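Local structure of Card1 endonuclease domain-containing protein (Vibrio cholerae, 1XMX) at residues 89-94 with 106-111; 281-286 with 290-295. The protein is of unknown function but carries a Card1-like endonuclease domain and may bind nucleic acid. One frame throughout, in Å; residues are numbered along the deposited sequence.

Contact 1: 89-94 with 106-111; sequences VKFNAS and EVFRSY
Phe91 on strand 88-92 and Phe108 on helix 98-110 make a T-shaped aromatic pair. The edge of Phe108 is turned toward the face of Phe91. The ring centroids lie 4.9 Å apart and the planes meet at 66°. The closest approach is Phe108 CD2 to Phe91 CG at 3.4 Å. CD2 sits above the Phe91 ring but off centre, near the root of the side chain. Phe108 CE2 follows it over the same ring, 3.7 Å from Phe91 CD1. A chi1 of 176° sets CG of Phe91 opposite the backbone N and carries the ring out from the strand, with one face turned to the helix. The other face has Ala93 CA above its rim.

No hydrogen bond joins the two segments. Several side-chain bonds lie within a segment. Asn92 OD1 accepts from Ser94 N at 2.8 Å, in the carbonyl plane, which makes an Asx turn as the chain leaves the strand. The same oxygen accepts from Ser94 OG at 2.6 Å. On the helix, Ser110 OG donates to Val107 O. Asn92 ND2 also reaches Arg16 O, and Ser94 OG pairs with Val118 N.

Both rings are buried. Phe91 also touches Ile9 and Ile115, and Phe108 touches Val7 and Ile75. The pair packs the helix onto the sheet within the beta-alpha-beta unit of strand 88-92, helix 98-110 and strand 115-118, consistent with a Rossmann-like domain.

Contact 2: 281-286 with 290-295; sequences VYRQLG and VRNELD
Tyr282 meets the aliphatic part of Arg291 obliquely, with CE2 3.7 Å from Arg291 CG. The Arg291 guanidinium plane stands at 68° to the ring, and Glu293 CB lies over one face of the guanidinium.

Val281, Arg283, Val290 and Asn292 point to the other face of the sheet. Val281 CG2 meets Leu294 CG at 3.7 Å. It is the methyl beside the backbone N, as chi1 of -176° sends CG1 the other way. Further along, Leu285 CD1 touches Val290 CG1.

A water lies between the strands on this face. It accepts from Arg283 NE at 2.8 Å and from Asn292 ND2 at 2.6 Å, and it donates to Val290 O at 2.7 Å. The water thus joins the two polar side chains. Arg283 NH2 and Asn292 ND2 are both donors, so their close approach is doubtful. Asn292 OD1 accepts from Lys324.

The backbones form an antiparallel hairpin. Val281 with Asn292 and Arg283 with Val290 are hydrogen-bonded pairs, and Tyr282 with Arg291 is the non-hydrogen-bonded pair between them. Helix 321-333 packs against the Val281 face through Leu328, Leu331 and Leu332. Strand 154-156 borders strand 279-285 at Tyr282, and strand 303-310 meets Leu294 through Ile306.

How the contacts relate
The two contacts lie in different sheets, with centres 37 Å apart and no atoms touching. Contact 1 closes before contact 2 opens along the chain. Contact 1 is a buried join of helix to strand, made by one aromatic pair with no bond across it. Contact 2 is partly buried and joins strand to strand through backbone hydrogen bonds, with a water bridging polar side chains. Its Leu285 end is exposed, while Val281, Asn292 and Leu294 are buried. Contact 1 belongs to the largely parallel N-terminal sheet. Contact 2 lies within the Card1-like endonuclease region, where a helix covers one face of the hairpin.

Contact 1: 89-94 with 106-111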
# COMPACT_ATOMS: atom_id res chain seq x y z
N VAL A 89 -19.22 -19.21 -18.43
CA VAL A 89 -18.14 -18.26 -18.55
C VAL A 89 -18.57 -16.82 -18.26
O VAL A 89 -19.64 -16.38 -18.68
CB VAL A 89 -17.43 -18.34 -19.92
CG1 VAL A 89 -16.31 -17.30 -20.03
CG2 VAL A 89 -16.86 -19.72 -20.09
N LYS A 90 -17.72 -16.11 -17.53
CA LYS A 90 -17.87 -14.69 -17.39
C LYS A 90 -16.53 -14.08 -17.73
O LYS A 90 -15.47 -14.49 -17.21
CB LYS A 90 -18.30 -14.29 -15.96
CG LYS A 90 -19.67 -14.73 -15.59
CD LYS A 90 -20.21 -13.81 -14.48
CE LYS A 90 -21.19 -14.56 -13.60
NZ LYS A 90 -22.14 -13.78 -12.67
N PHE A 91 -16.58 -13.09 -18.61
CA PHE A 91 -15.38 -12.50 -19.13
C PHE A 91 -15.14 -11.19 -18.34
O PHE A 91 -15.97 -10.26 -18.35
CB PHE A 91 -15.48 -12.26 -20.64
CG PHE A 91 -14.25 -11.52 -21.25
CD1 PHE A 91 -12.94 -11.81 -20.82
CD2 PHE A 91 -14.43 -10.57 -22.26
CE1 PHE A 91 -11.83 -11.12 -21.39
CE2 PHE A 91 -13.36 -9.91 -22.82
CZ PHE A 91 -12.04 -10.19 -22.41
N ASN A 92 -14.04 -11.19 -17.62
CA ASN A 92 -13.56 -10.02 -16.96
C ASN A 92 -12.65 -9.25 -17.94
O ASN A 92 -11.52 -9.66 -18.22
CB ASN A 92 -12.77 -10.41 -15.72
CG ASN A 92 -12.26 -9.18 -14.92
OD1 ASN A 92 -12.11 -8.06 -15.48
ND2 ASN A 92 -11.96 -9.40 -13.62
N ALA A 93 -13.18 -8.17 -18.48
CA ALA A 93 -12.51 -7.36 -19.46
C ALA A 93 -11.78 -6.17 -18.82
O ALA A 93 -11.54 -5.17 -19.50
CB ALA A 93 -13.57 -6.81 -20.46
N SER A 94 -11.44 -6.27 -17.54
CA SER A 94 -10.79 -5.16 -16.83
C SER A 94 -9.33 -4.90 -17.31
O SER A 94 -8.81 -3.77 -17.19
CB SER A 94 -10.76 -5.44 -15.31
OG SER A 94 -12.08 -5.60 -14.80
N GLU A 106 -14.79 -10.12 -28.87
CA GLU A 106 -15.58 -10.57 -30.05
C GLU A 106 -15.97 -12.05 -29.87
O GLU A 106 -17.11 -12.43 -30.06
CB GLU A 106 -14.81 -10.40 -31.36
CG GLU A 106 -15.63 -10.76 -32.62
CD GLU A 106 -14.78 -10.96 -33.90
OE1 GLU A 106 -13.80 -11.74 -33.84
OE2 GLU A 106 -15.09 -10.37 -34.98
N VAL A 107 -14.99 -12.87 -29.50
CA VAL A 107 -15.22 -14.29 -29.35
C VAL A 107 -16.27 -14.55 -28.25
O VAL A 107 -17.29 -15.21 -28.46
CB VAL A 107 -13.91 -15.08 -29.04
CG1 VAL A 107 -14.23 -16.54 -28.83
CG2 VAL A 107 -12.89 -14.90 -30.19
N PHE A 108 -16.02 -13.99 -27.07
CA PHE A 108 -16.90 -14.29 -25.93
C PHE A 108 -18.32 -13.71 -26.11
O PHE A 108 -19.32 -14.34 -25.73
CB PHE A 108 -16.26 -13.83 -24.62
CG PHE A 108 -14.98 -14.56 -24.30
CD1 PHE A 108 -14.82 -15.88 -24.67
CD2 PHE A 108 -13.97 -13.95 -23.59
CE1 PHE A 108 -13.63 -16.56 -24.34
CE2 PHE A 108 -12.81 -14.63 -23.27
CZ PHE A 108 -12.64 -15.93 -23.63
N ARG A 109 -18.40 -12.52 -26.68
CA ARG A 109 -19.69 -11.94 -26.96
C ARG A 109 -20.54 -12.83 -27.93
O ARG A 109 -21.75 -12.97 -27.76
CB ARG A 109 -19.52 -10.50 -27.48
CG ARG A 109 -20.81 -9.88 -27.94
CD ARG A 109 -21.76 -9.59 -26.75
NE ARG A 109 -22.96 -8.91 -27.25
CZ ARG A 109 -23.97 -9.51 -27.85
NH1 ARG A 109 -23.96 -10.82 -28.03
NH2 ARG A 109 -24.97 -8.79 -28.29
N SER A 110 -19.90 -13.48 -28.89
CA SER A 110 -20.66 -14.34 -29.81
C SER A 110 -21.25 -15.58 -29.14
O SER A 110 -22.23 -16.11 -29.60
CB SER A 110 -19.85 -14.77 -31.03
OG SER A 110 -18.81 -15.63 -30.64
N TYR A 111 -20.65 -16.01 -28.04
CA TYR A 111 -21.16 -17.08 -27.20
C TYR A 111 -22.20 -16.59 -26.17
O TYR A 111 -22.69 -17.38 -25.37
CB TYR A 111 -19.98 -17.74 -26.47
CG TYR A 111 -19.20 -18.68 -27.37
CD1 TYR A 111 -19.60 -20.00 -27.51
CD2 TYR A 111 -18.10 -18.23 -28.12
CE1 TYR A 111 -18.92 -20.88 -28.33
CE2 TYR A 111 -17.42 -19.10 -28.96
CZ TYR A 111 -17.85 -20.44 -29.05
OH TYR A 111 -17.22 -21.34 -29.86

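Contact 2: 281-286 with 290-295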
# COMPACT_ATOMS: atom_id res chain seq x y z
N VAL A 281 10.24 -4.85 2.26
CA VAL A 281 9.84 -5.27 0.91
C VAL A 281 11.11 -5.69 0.17
O VAL A 281 12.10 -4.94 0.13
CB VAL A 281 9.22 -4.10 0.08
CG1 VAL A 281 8.71 -4.61 -1.32
CG2 VAL A 281 8.16 -3.37 0.84
N TYR A 282 11.07 -6.90 -0.38
CA TYR A 282 12.17 -7.50 -1.11
C TYR A 282 11.77 -7.77 -2.58
O TYR A 282 10.65 -8.23 -2.84
CB TYR A 282 12.58 -8.81 -0.42
CG TYR A 282 13.04 -8.63 1.02
CD1 TYR A 282 12.13 -8.71 2.08
CD2 TYR A 282 14.37 -8.38 1.32
CE1 TYR A 282 12.55 -8.54 3.41
CE2 TYR A 282 14.81 -8.20 2.64
CZ TYR A 282 13.89 -8.28 3.69
OH TYR A 282 14.32 -8.10 4.99
N ARG A 283 12.69 -7.48 -3.52
CA ARG A 283 12.53 -7.87 -4.92
C ARG A 283 13.81 -8.52 -5.42
O ARG A 283 14.89 -7.93 -5.27
CB ARG A 283 12.15 -6.67 -5.80
CG ARG A 283 10.75 -6.13 -5.52
CD ARG A 283 10.44 -4.81 -6.21
NE ARG A 283 11.26 -3.72 -5.71
CZ ARG A 283 11.20 -2.43 -6.08
NH1 ARG A 283 10.35 -2.00 -6.99
NH2 ARG A 283 12.04 -1.56 -5.52
N GLN A 284 13.73 -9.73 -5.96
CA GLN A 284 14.89 -10.41 -6.49
C GLN A 284 15.12 -10.02 -7.94
O GLN A 284 14.17 -10.00 -8.73
CB GLN A 284 14.72 -11.93 -6.45
CG GLN A 284 15.14 -12.61 -5.16
CD GLN A 284 16.58 -12.31 -4.74
OE1 GLN A 284 16.79 -11.66 -3.71
NE2 GLN A 284 17.59 -12.80 -5.50
N LEU A 285 16.38 -9.73 -8.29
CA LEU A 285 16.81 -9.62 -9.70
C LEU A 285 18.02 -10.52 -9.95
O LEU A 285 19.16 -10.15 -9.65
CB LEU A 285 17.11 -8.17 -10.10
CG LEU A 285 16.03 -7.06 -9.96
CD1 LEU A 285 15.37 -6.99 -8.57
CD2 LEU A 285 16.61 -5.71 -10.29
N GLY A 286 17.79 -11.72 -10.48
CA GLY A 286 18.86 -12.72 -10.50
C GLY A 286 19.36 -12.96 -9.08
O GLY A 286 18.57 -13.09 -8.16
N VAL A 290 16.86 -5.77 -4.41
CA VAL A 290 16.53 -4.45 -3.85
C VAL A 290 15.53 -4.47 -2.69
O VAL A 290 14.47 -5.06 -2.80
CB VAL A 290 16.27 -3.34 -4.93
CG1 VAL A 290 16.54 -3.83 -6.37
CG2 VAL A 290 14.93 -2.63 -4.74
N ARG A 291 15.94 -3.89 -1.56
CA ARG A 291 15.18 -3.85 -0.29
C ARG A 291 14.62 -2.44 -0.09
O ARG A 291 15.31 -1.45 -0.35
CB ARG A 291 16.09 -4.24 0.91
CG ARG A 291 15.39 -4.60 2.26
CD ARG A 291 14.38 -3.58 2.74
NE ARG A 291 14.55 -3.13 4.14
CZ ARG A 291 14.85 -1.87 4.54
NH1 ARG A 291 15.02 -0.90 3.63
NH2 ARG A 291 14.98 -1.57 5.85
N ASN A 292 13.35 -2.35 0.30
CA ASN A 292 12.72 -1.08 0.59
C ASN A 292 11.97 -1.24 1.89
O ASN A 292 11.76 -2.34 2.33
CB ASN A 292 11.76 -0.71 -0.53
CG ASN A 292 12.48 -0.24 -1.80
OD1 ASN A 292 13.13 0.83 -1.82
ND2 ASN A 292 12.35 -1.03 -2.87
N GLU A 293 11.59 -0.13 2.53
CA GLU A 293 10.72 -0.19 3.73
C GLU A 293 9.52 0.71 3.56
O GLU A 293 9.68 1.86 3.20
CB GLU A 293 11.47 0.24 4.99
CG GLU A 293 10.56 0.31 6.22
CD GLU A 293 11.35 0.56 7.48
OE1 GLU A 293 11.73 1.72 7.75
OE2 GLU A 293 11.60 -0.43 8.20
N LEU A 294 8.32 0.21 3.82
CA LEU A 294 7.12 1.06 3.76
C LEU A 294 6.74 1.47 5.19
O LEU A 294 6.38 0.62 6.01
CB LEU A 294 5.95 0.34 3.04
CG LEU A 294 6.22 -0.39 1.75
CD1 LEU A 294 4.99 -1.05 1.19
CD2 LEU A 294 6.76 0.53 0.69
N ASP A 295 6.89 2.76 5.51
CA ASP A 295 6.67 3.22 6.87
C ASP A 295 5.25 2.84 7.36
O ASP A 295 5.11 2.15 8.37
CB ASP A 295 7.00 4.72 7.02
CG ASP A 295 8.48 5.02 6.75
OD1 ASP A 295 9.32 4.10 6.84
OD2 ASP A 295 8.82 6.18 6.40
O HOH W 1 12.13 -3.66 -3.02